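Paternally-expressed gene 3 protein (Homo sapiens, PDB 4BHX) pairs with itself or related proteins through its SCAN domain to control gene expression, and takes part in p53-dependent neuronal apoptosis. Local coordinates at residues E20-P24 with R25-I29; E47-I50 with E51-L55; P68-A72 with K73-N77. All blocks are in the same frame, centred on the assembly; numbering follows the deposited sequence.

Contact 1: E20-P24 with R25-I29; sequences EFVGP and RKTLI. With EDO (1,2-ethanediol), chain I.
V22 and G23 meet K26 and T27 in a local contact at a helix start, where the loop following helix 6-15 turns into helix 24-39, at the surface of the SCAN domain. The focus is the carbonyl oxygen of G23, which takes two bonds from one residue. T27 N gives it a routine first-turn bond of 3.1 Å, and T27 OG1 donates to the same G23 O over 2.8 Å from above the carbonyl plane, 44° out of it. A chi1 of -66° places OG1 beside the backbone N of T27, and this is why hydroxyl and amide converge on one acceptor. One residue further, L28 N bonds to P24 O at 3.0 Å, and the regular helical ladder is under way.

V22 covers the junction from the loop side. Its CG1 branch lies 3.6 Å from K26 CB and also reaches T27 OG1 at nearly a right angle between the side chains, so a single methyl rests on two residues of the first turn. A water accepts from K26 N (3.0 Å) and lies unusually close to V22 O, to which it appears to donate, supplying a partner for an amide of the first turn. The lysine chain then runs back along the loop, where an ethanediol joins K26 NZ to F21 O by weak bonds and sets its C2 over one face of the F21 ring. Y18 touches both P24 and T27 from the preceding loop.

The hydroxyl bond of T27 to the carbonyl four residues back is an ordinary addition within a helix. G23 at the N-cap position has a positive phi, a conformation that suits a residue without a side chain, and P24, which lacks an amide hydrogen, fills the first helical position, where none is needed: a glycine-proline helix start.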
loop_
_atom_site.group_PDB
_atom_site.type_symbol
_atom_site.label_atom_id
_atom_site.label_comp_id
_atom_site.label_asym_id
_atom_site.label_seq_id
_atom_site.Cartn_x
_atom_site.Cartn_y
_atom_site.Cartn_z
ATOM N N GLU A 20 5.121 21.225 -12.767
ATOM C CA GLU A 20 4.886 22.680 -12.690
ATOM C C GLU A 20 3.805 23.167 -13.661
ATOM O O GLU A 20 2.975 24.008 -13.328
ATOM C CB GLU A 20 6.189 23.464 -12.933
ATOM C CG GLU A 20 7.292 23.108 -11.948
ATOM C CD GLU A 20 8.472 24.084 -11.919
ATOM O OE1 GLU A 20 8.411 25.103 -11.194
ATOM O OE2 GLU A 20 9.494 23.810 -12.593
ATOM N N PHE A 21 3.787 22.645 -14.863
ATOM C CA PHE A 21 2.781 23.119 -15.844
ATOM C C PHE A 21 1.344 22.867 -15.348
ATOM O O PHE A 21 0.382 23.599 -15.670
ATOM C CB PHE A 21 3.113 22.463 -17.206
ATOM C CG PHE A 21 1.957 22.324 -18.145
ATOM C CD1 PHE A 21 1.405 23.442 -18.786
ATOM C CD2 PHE A 21 1.469 21.072 -18.457
ATOM C CE1 PHE A 21 0.357 23.301 -19.693
ATOM C CE2 PHE A 21 0.421 20.929 -19.351
ATOM C CZ PHE A 21 -0.141 22.038 -19.967
ATOM N N VAL A 22 1.201 21.830 -14.521
ATOM C CA VAL A 22 -0.096 21.391 -14.004
ATOM C C VAL A 22 -0.415 22.263 -12.803
ATOM O O VAL A 22 -1.518 22.796 -12.648
ATOM C CB VAL A 22 0.001 19.904 -13.626
ATOM C CG1 VAL A 22 -1.138 19.467 -12.724
ATOM C CG2 VAL A 22 0.091 19.092 -14.913
ATOM N N GLY A 23 0.587 22.389 -11.954
ATOM C CA GLY A 23 0.510 23.260 -10.815
ATOM C C GLY A 23 -0.126 22.649 -9.577
ATOM O O GLY A 23 -0.650 21.537 -9.606
ATOM N N PRO A 24 -0.148 23.425 -8.499
ATOM C CA PRO A 24 -0.491 22.937 -7.176
ATOM C C PRO A 24 -1.913 22.501 -6.922
ATOM O O PRO A 24 -2.125 21.465 -6.248
ATOM C CB PRO A 24 -0.122 24.097 -6.241
ATOM C CG PRO A 24 0.547 25.128 -7.095
ATOM C CD PRO A 24 0.112 24.880 -8.488
ATOM N N ARG A 25 -2.881 23.229 -7.449
ATOM C CA ARG A 25 -4.280 22.853 -7.226
ATOM C C ARG A 25 -4.676 21.557 -7.961
ATOM O O ARG A 25 -5.324 20.668 -7.411
ATOM C CB ARG A 25 -5.197 24.010 -7.655
ATOM C CG ARG A 25 -6.672 23.683 -7.610
ATOM C CD ARG A 25 -7.205 23.364 -6.229
ATOM N NE ARG A 25 -6.961 24.395 -5.200
ATOM C CZ ARG A 25 -7.308 24.264 -3.910
ATOM N NH1 ARG A 25 -7.944 23.169 -3.488
ATOM N NH2 ARG A 25 -7.036 25.213 -3.020
ATOM N N LYS A 26 -4.276 21.450 -9.209
ATOM C CA LYS A 26 -4.593 20.254 -9.978
ATOM C C LYS A 26 -3.811 19.050 -9.441
ATOM O O LYS A 26 -4.281 17.932 -9.473
ATOM C CB LYS A 26 -4.296 20.495 -11.447
ATOM C CG LYS A 26 -5.356 21.367 -12.114
ATOM C CD LYS A 26 -5.125 21.478 -13.627
ATOM C CE LYS A 26 -5.505 22.891 -14.119
ATOM N NZ LYS A 26 -5.750 23.028 -15.595
ATOM N N THR A 27 -2.632 19.282 -8.902
ATOM C CA THR A 27 -1.835 18.186 -8.353
ATOM C C THR A 27 -2.495 17.674 -7.076
ATOM O O THR A 27 -2.572 16.436 -6.876
ATOM C CB THR A 27 -0.422 18.578 -8.060
ATOM O OG1 THR A 27 0.247 18.881 -9.289
ATOM C CG2 THR A 27 0.320 17.394 -7.302
ATOM N N LEU A 28 -3.044 18.578 -6.267
ATOM C CA LEU A 28 -3.814 18.140 -5.098
ATOM C C LEU A 28 -5.019 17.292 -5.492
ATOM O O LEU A 28 -5.310 16.274 -4.866
ATOM C CB LEU A 28 -4.326 19.331 -4.270
ATOM C CG LEU A 28 -5.200 19.012 -3.101
ATOM C CD1 LEU A 28 -4.490 17.988 -2.194
ATOM C CD2 LEU A 28 -5.611 20.262 -2.299
ATOM N N ILE A 29 -5.773 17.756 -6.482
ATOM C CA ILE A 29 -6.975 17.032 -6.928
ATOM C C ILE A 29 -6.589 15.603 -7.330
ATOM O O ILE A 29 -7.265 14.656 -6.963
ATOM C CB ILE A 29 -7.693 17.807 -8.053
ATOM C CG1 ILE A 29 -8.319 19.100 -7.472
ATOM C CG2 ILE A 29 -8.821 16.980 -8.677
ATOM C CD1 ILE A 29 -8.756 20.082 -8.552
HETATM C C1 EDO I . -2.985 23.116 -17.239
HETATM O O1 EDO I . -2.980 23.839 -15.992
HETATM C C2 EDO I . -2.536 21.680 -17.023
HETATM O O2 EDO I . -3.604 20.744 -17.203
HETATM O O HOH W 1 -2.894 23.685 -10.750
#

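Contact 2: E47-I50 with E51-L55; sequences EEII and ELLVL
E47 to L55 form continuous alpha-helix, with E51, L52, L53 and V54 each giving its amide hydrogen to the carbonyl four residues earlier over 3.0 to 3.1 Å. The two segments are successive turns of helix 46-61 in the all-helical SCAN domain, and their side chains meet at the i+3 and i+4 spacings of one helical face.

L53 is the hub of the apolar strip. Its CG atom stands beside the backbone N, anti to the carbonyl carbon (chi1 -59°), which turns the branch back toward the preceding turn. There CD1 comes 4.3 Å from I49 CG2 and equally near I50 CD1, a loose methyl-to-methyl touch with both isoleucines. The other branch of I50, CG2, faces V54 CG2. Further along, V54 and L55 pack on C78 at helix 78-85, while I49 turns to P41 and R44 in the preceding loop.

On the acidic side E48 reaches back to the start of the helix, its OE1 bonded to T45 N. The carboxylate of E51 leads away from the preceding turn, but a chi1 of -67° sets its CG beside the backbone N, 3.3 Å from E47 O, the same carbonyl that accepts from E51 N.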
loop_
_atom_site.group_PDB
_atom_site.type_symbol
_atom_site.label_atom_id
_atom_site.label_comp_id
_atom_site.label_asym_id
_atom_site.label_seq_id
_atom_site.Cartn_x
_atom_site.Cartn_y
_atom_site.Cartn_z
ATOM N N GLU A 47 -10.329 2.199 11.268
ATOM C CA GLU A 47 -9.447 1.165 11.793
ATOM C C GLU A 47 -8.774 0.308 10.649
ATOM O O GLU A 47 -7.573 -0.053 10.668
ATOM C CB GLU A 47 -10.220 0.220 12.710
ATOM C CG GLU A 47 -10.578 0.792 14.081
ATOM C CD GLU A 47 -11.652 1.874 14.042
ATOM O OE1 GLU A 47 -12.379 2.066 13.035
ATOM O OE2 GLU A 47 -11.751 2.564 15.089
ATOM N N GLU A 48 -9.575 -0.040 9.674
ATOM C CA GLU A 48 -9.137 -0.859 8.547
ATOM C C GLU A 48 -8.104 -0.122 7.673
ATOM O O GLU A 48 -7.110 -0.702 7.223
ATOM C CB GLU A 48 -10.379 -1.288 7.736
ATOM C CG GLU A 48 -11.007 -2.476 8.369
ATOM C CD GLU A 48 -12.455 -2.744 8.014
ATOM O OE1 GLU A 48 -13.068 -1.925 7.316
ATOM O OE2 GLU A 48 -12.993 -3.769 8.531
ATOM N N ILE A 49 -8.322 1.166 7.512
ATOM C CA ILE A 49 -7.428 2.057 6.822
ATOM C C ILE A 49 -6.086 2.116 7.540
ATOM O O ILE A 49 -5.056 1.992 6.922
ATOM C CB ILE A 49 -8.050 3.464 6.653
ATOM C CG1 ILE A 49 -9.135 3.418 5.590
ATOM C CG2 ILE A 49 -7.002 4.489 6.207
ATOM C CD1 ILE A 49 -10.080 4.590 5.699
ATOM N N ILE A 50 -6.096 2.269 8.839
ATOM C CA ILE A 50 -4.877 2.262 9.625
ATOM C C ILE A 50 -4.088 0.976 9.460
ATOM O O ILE A 50 -2.892 0.981 9.267
ATOM C CB ILE A 50 -5.185 2.573 11.106
ATOM C CG1 ILE A 50 -5.713 4.016 11.215
ATOM C CG2 ILE A 50 -3.988 2.283 11.989
ATOM C CD1 ILE A 50 -4.711 5.151 11.221
ATOM N N GLU A 51 -4.777 -0.144 9.461
ATOM C CA GLU A 51 -4.114 -1.399 9.227
ATOM C C GLU A 51 -3.445 -1.537 7.873
ATOM O O GLU A 51 -2.305 -2.093 7.799
ATOM C CB GLU A 51 -5.083 -2.530 9.434
ATOM C CG GLU A 51 -5.495 -2.642 10.867
ATOM C CD GLU A 51 -4.435 -3.276 11.733
ATOM O OE1 GLU A 51 -3.324 -3.581 11.275
ATOM O OE2 GLU A 51 -4.726 -3.472 12.896
ATOM N N LEU A 52 -4.073 -1.013 6.837
ATOM C CA LEU A 52 -3.441 -0.932 5.526
ATOM C C LEU A 52 -2.142 -0.072 5.537
ATOM O O LEU A 52 -1.186 -0.381 4.815
ATOM C CB LEU A 52 -4.360 -0.393 4.436
ATOM C CG LEU A 52 -5.533 -1.340 4.080
ATOM C CD1 LEU A 52 -6.470 -0.622 3.135
ATOM C CD2 LEU A 52 -5.024 -2.625 3.453
ATOM N N LEU A 53 -2.137 1.018 6.313
ATOM C CA LEU A 53 -0.961 1.882 6.373
ATOM C C LEU A 53 0.164 1.185 7.125
ATOM O O LEU A 53 1.344 1.294 6.752
ATOM C CB LEU A 53 -1.305 3.160 7.134
ATOM C CG LEU A 53 -2.422 3.912 6.480
ATOM C CD1 LEU A 53 -2.876 5.105 7.319
ATOM C CD2 LEU A 53 -1.923 4.349 5.137
ATOM N N VAL A 54 -0.178 0.489 8.187
ATOM C CA VAL A 54 0.792 -0.295 8.928
ATOM C C VAL A 54 1.372 -1.405 8.024
ATOM O O VAL A 54 2.592 -1.590 7.935
ATOM C CB VAL A 54 0.191 -0.886 10.207
ATOM C CG1 VAL A 54 1.111 -1.920 10.852
ATOM C CG2 VAL A 54 -0.161 0.182 11.198
ATOM N N LEU A 55 0.495 -2.116 7.317
ATOM C CA LEU A 55 0.974 -3.113 6.350
ATOM C C LEU A 55 1.914 -2.533 5.275
ATOM O O LEU A 55 2.994 -3.133 5.044
ATOM C CB LEU A 55 -0.211 -3.868 5.739
ATOM C CG LEU A 55 0.231 -4.938 4.678
ATOM C CD1 LEU A 55 0.994 -6.045 5.364
ATOM C CD2 LEU A 55 -1.031 -5.376 3.965
#

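Contact 3: P68-A72 with K73-N77; sequences PWVRA and KKPEN. With EDO (1,2-ethanediol), chain J.
V70 and P75 meet at about a right angle across the end of helix 67-73, the CG1 branch of the valine meeting the CD and CG carbons of the proline ring, 3.9 Å from P75 CD. The same CD carbon comes 3.3 Å from V70 O, so the proline sits against both the side chain and the carbonyl of one residue. V70 also touches L81 and L85 of helix 78-85, and P75 touches K80 of that helix; the pair thus joins the chain reversal to the next helix.

K74 approaches from a different direction. Its chain bends at chi2 (-84°) and again at chi4, curling back over the helix end until NZ bonds R71 O at 3.1 Å, nearly along the C=O axis. The ammonium group thus binds a carbonyl in the last turn, where the partial negative charge of the helix C-terminus would be expected to favour it. The backbone N of K74 reaches V70 O and R71 O only by weak bonds, the last regular one being K73 N to W69 O at 3.0 Å. R71 CG lies 3.5 Å from C2 of a bound ethanediol. W69 stacks edge-to-face with Y88.

Beyond P75, E76 makes a salt bridge to K80, and N77 caps the next helix through OD1 to K80 N. K74 leaves the helix with positive phi (43°), and P75 after it has no N-H to return a bond to the last turn. A residue in the left-handed region followed by proline is a typical helix C-terminal stop, here followed, after E76, by the N-cap residue N77.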
loop_
_atom_site.group_PDB
_atom_site.type_symbol
_atom_site.label_atom_id
_atom_site.label_comp_id
_atom_site.label_asym_id
_atom_site.label_seq_id
_atom_site.Cartn_x
_atom_site.Cartn_y
_atom_site.Cartn_z
ATOM N N PRO A 68 11.683 -11.124 -1.674
ATOM C CA PRO A 68 11.071 -11.930 -2.758
ATOM C C PRO A 68 10.064 -12.976 -2.259
ATOM O O PRO A 68 9.056 -13.202 -2.879
ATOM C CB PRO A 68 12.295 -12.587 -3.423
ATOM C CG PRO A 68 13.461 -11.697 -3.036
ATOM C CD PRO A 68 13.145 -11.285 -1.629
ATOM N N TRP A 69 10.363 -13.599 -1.149
ATOM C CA TRP A 69 9.486 -14.581 -0.528
ATOM C C TRP A 69 8.163 -13.976 -0.097
ATOM O O TRP A 69 7.074 -14.464 -0.446
ATOM C CB TRP A 69 10.166 -15.097 0.692
ATOM C CG TRP A 69 11.455 -15.790 0.388
ATOM C CD1 TRP A 69 12.673 -15.213 -0.035
ATOM C CD2 TRP A 69 11.691 -17.195 0.482
ATOM N NE1 TRP A 69 13.609 -16.219 -0.200
ATOM C CE2 TRP A 69 13.030 -17.431 0.101
ATOM C CE3 TRP A 69 10.896 -18.284 0.844
ATOM C CZ2 TRP A 69 13.578 -18.714 0.076
ATOM C CZ3 TRP A 69 11.454 -19.558 0.800
ATOM C CH2 TRP A 69 12.780 -19.750 0.441
ATOM N N VAL A 70 8.251 -12.891 0.682
ATOM C CA VAL A 70 7.042 -12.232 1.158
ATOM C C VAL A 70 6.165 -11.802 0.040
ATOM O O VAL A 70 4.944 -11.974 0.115
ATOM C CB VAL A 70 7.366 -11.047 2.128
ATOM C CG1 VAL A 70 6.136 -10.182 2.329
ATOM C CG2 VAL A 70 7.815 -11.616 3.456
ATOM N N ARG A 71 6.735 -11.301 -1.026
ATOM C CA ARG A 71 5.908 -10.936 -2.112
ATOM C C ARG A 71 5.394 -12.100 -2.993
ATOM O O ARG A 71 4.327 -11.983 -3.596
ATOM C CB ARG A 71 6.564 -9.891 -2.945
ATOM C CG ARG A 71 7.570 -10.337 -3.934
ATOM C CD ARG A 71 7.766 -9.237 -4.968
ATOM N NE ARG A 71 8.303 -7.972 -4.426
ATOM C CZ ARG A 71 9.597 -7.639 -4.310
ATOM N NH1 ARG A 71 10.586 -8.474 -4.654
ATOM N NH2 ARG A 71 9.909 -6.439 -3.833
ATOM N N ALA A 72 6.126 -13.206 -3.054
ATOM C CA ALA A 72 5.610 -14.361 -3.784
ATOM C C ALA A 72 4.350 -14.785 -3.064
ATOM O O ALA A 72 3.380 -15.155 -3.690
ATOM C CB ALA A 72 6.661 -15.461 -3.823
ATOM N N LYS A 73 4.356 -14.697 -1.735
ATOM C CA LYS A 73 3.252 -15.092 -0.905
ATOM C C LYS A 73 2.054 -14.106 -0.830
ATOM O O LYS A 73 0.928 -14.537 -0.554
ATOM C CB LYS A 73 3.736 -15.317 0.501
ATOM C CG LYS A 73 2.891 -16.325 1.237
ATOM C CD LYS A 73 3.210 -17.736 0.776
ATOM C CE LYS A 73 3.587 -18.570 1.986
ATOM N NZ LYS A 73 2.435 -19.322 2.603
ATOM N N LYS A 74 2.286 -12.816 -1.064
ATOM C CA LYS A 74 1.246 -11.777 -0.855
ATOM C C LYS A 74 0.450 -11.979 0.438
ATOM O O LYS A 74 -0.725 -12.341 0.402
ATOM C CB LYS A 74 0.243 -11.746 -2.015
ATOM C CG LYS A 74 0.785 -11.958 -3.419
ATOM C CD LYS A 74 1.325 -10.695 -4.066
ATOM C CE LYS A 74 1.504 -10.887 -5.565
ATOM N NZ LYS A 74 2.221 -12.149 -5.893
ATOM N N PRO A 75 1.053 -11.728 1.594
ATOM C CA PRO A 75 0.156 -11.748 2.713
ATOM C C PRO A 75 -0.784 -10.549 2.538
ATOM O O PRO A 75 -0.349 -9.468 2.093
ATOM C CB PRO A 75 1.070 -11.516 3.904
ATOM C CG PRO A 75 2.165 -10.669 3.347
ATOM C CD PRO A 75 2.344 -11.100 1.914
ATOM N N GLU A 76 -2.065 -10.716 2.827
ATOM C CA GLU A 76 -2.979 -9.636 2.502
ATOM C C GLU A 76 -3.275 -8.781 3.714
ATOM O O GLU A 76 -3.880 -7.731 3.547
ATOM C CB GLU A 76 -4.251 -10.111 1.771
ATOM C CG GLU A 76 -5.391 -10.559 2.654
ATOM C CD GLU A 76 -5.068 -11.849 3.354
ATOM O OE1 GLU A 76 -4.866 -12.840 2.623
ATOM O OE2 GLU A 76 -4.992 -11.870 4.612
ATOM N N ASN A 77 -2.831 -9.207 4.899
ATOM C CA ASN A 77 -2.788 -8.358 6.087
ATOM C C ASN A 77 -1.587 -8.569 7.053
ATOM O O ASN A 77 -0.771 -9.447 6.854
ATOM C CB ASN A 77 -4.103 -8.448 6.825
ATOM C CG ASN A 77 -4.288 -9.776 7.519
ATOM O OD1 ASN A 77 -3.342 -10.412 7.955
ATOM N ND2 ASN A 77 -5.536 -10.202 7.620
HETATM C C1 EDO J . 9.187 -13.267 -6.463
HETATM O O1 EDO J . 9.645 -13.019 -5.151
HETATM C C2 EDO J . 7.754 -12.773 -6.449
HETATM O O2 EDO J . 7.053 -13.488 -7.455
#

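The three contacts follow one another along the SCAN fold, each at a different stage of a helix: contact 1 starts helix 24-39, contact 2 is the early part of helix 46-61, and contact 3 ends helix 67-73. Contact 1 stands apart, its centre about 28 Å from that of contact 2 and about 35 Å from that of contact 3, on the other side of the chain's centre from the latter. Contacts 2 and 3, with centres about 17 Å apart, touch: L55 CD2 packs against E76 O at 3.7 Å, bringing helix 46-61 up to the turn before helix 78-85. The ethanediols at contacts 1 and 3 probably derive from the crystallisation liquor.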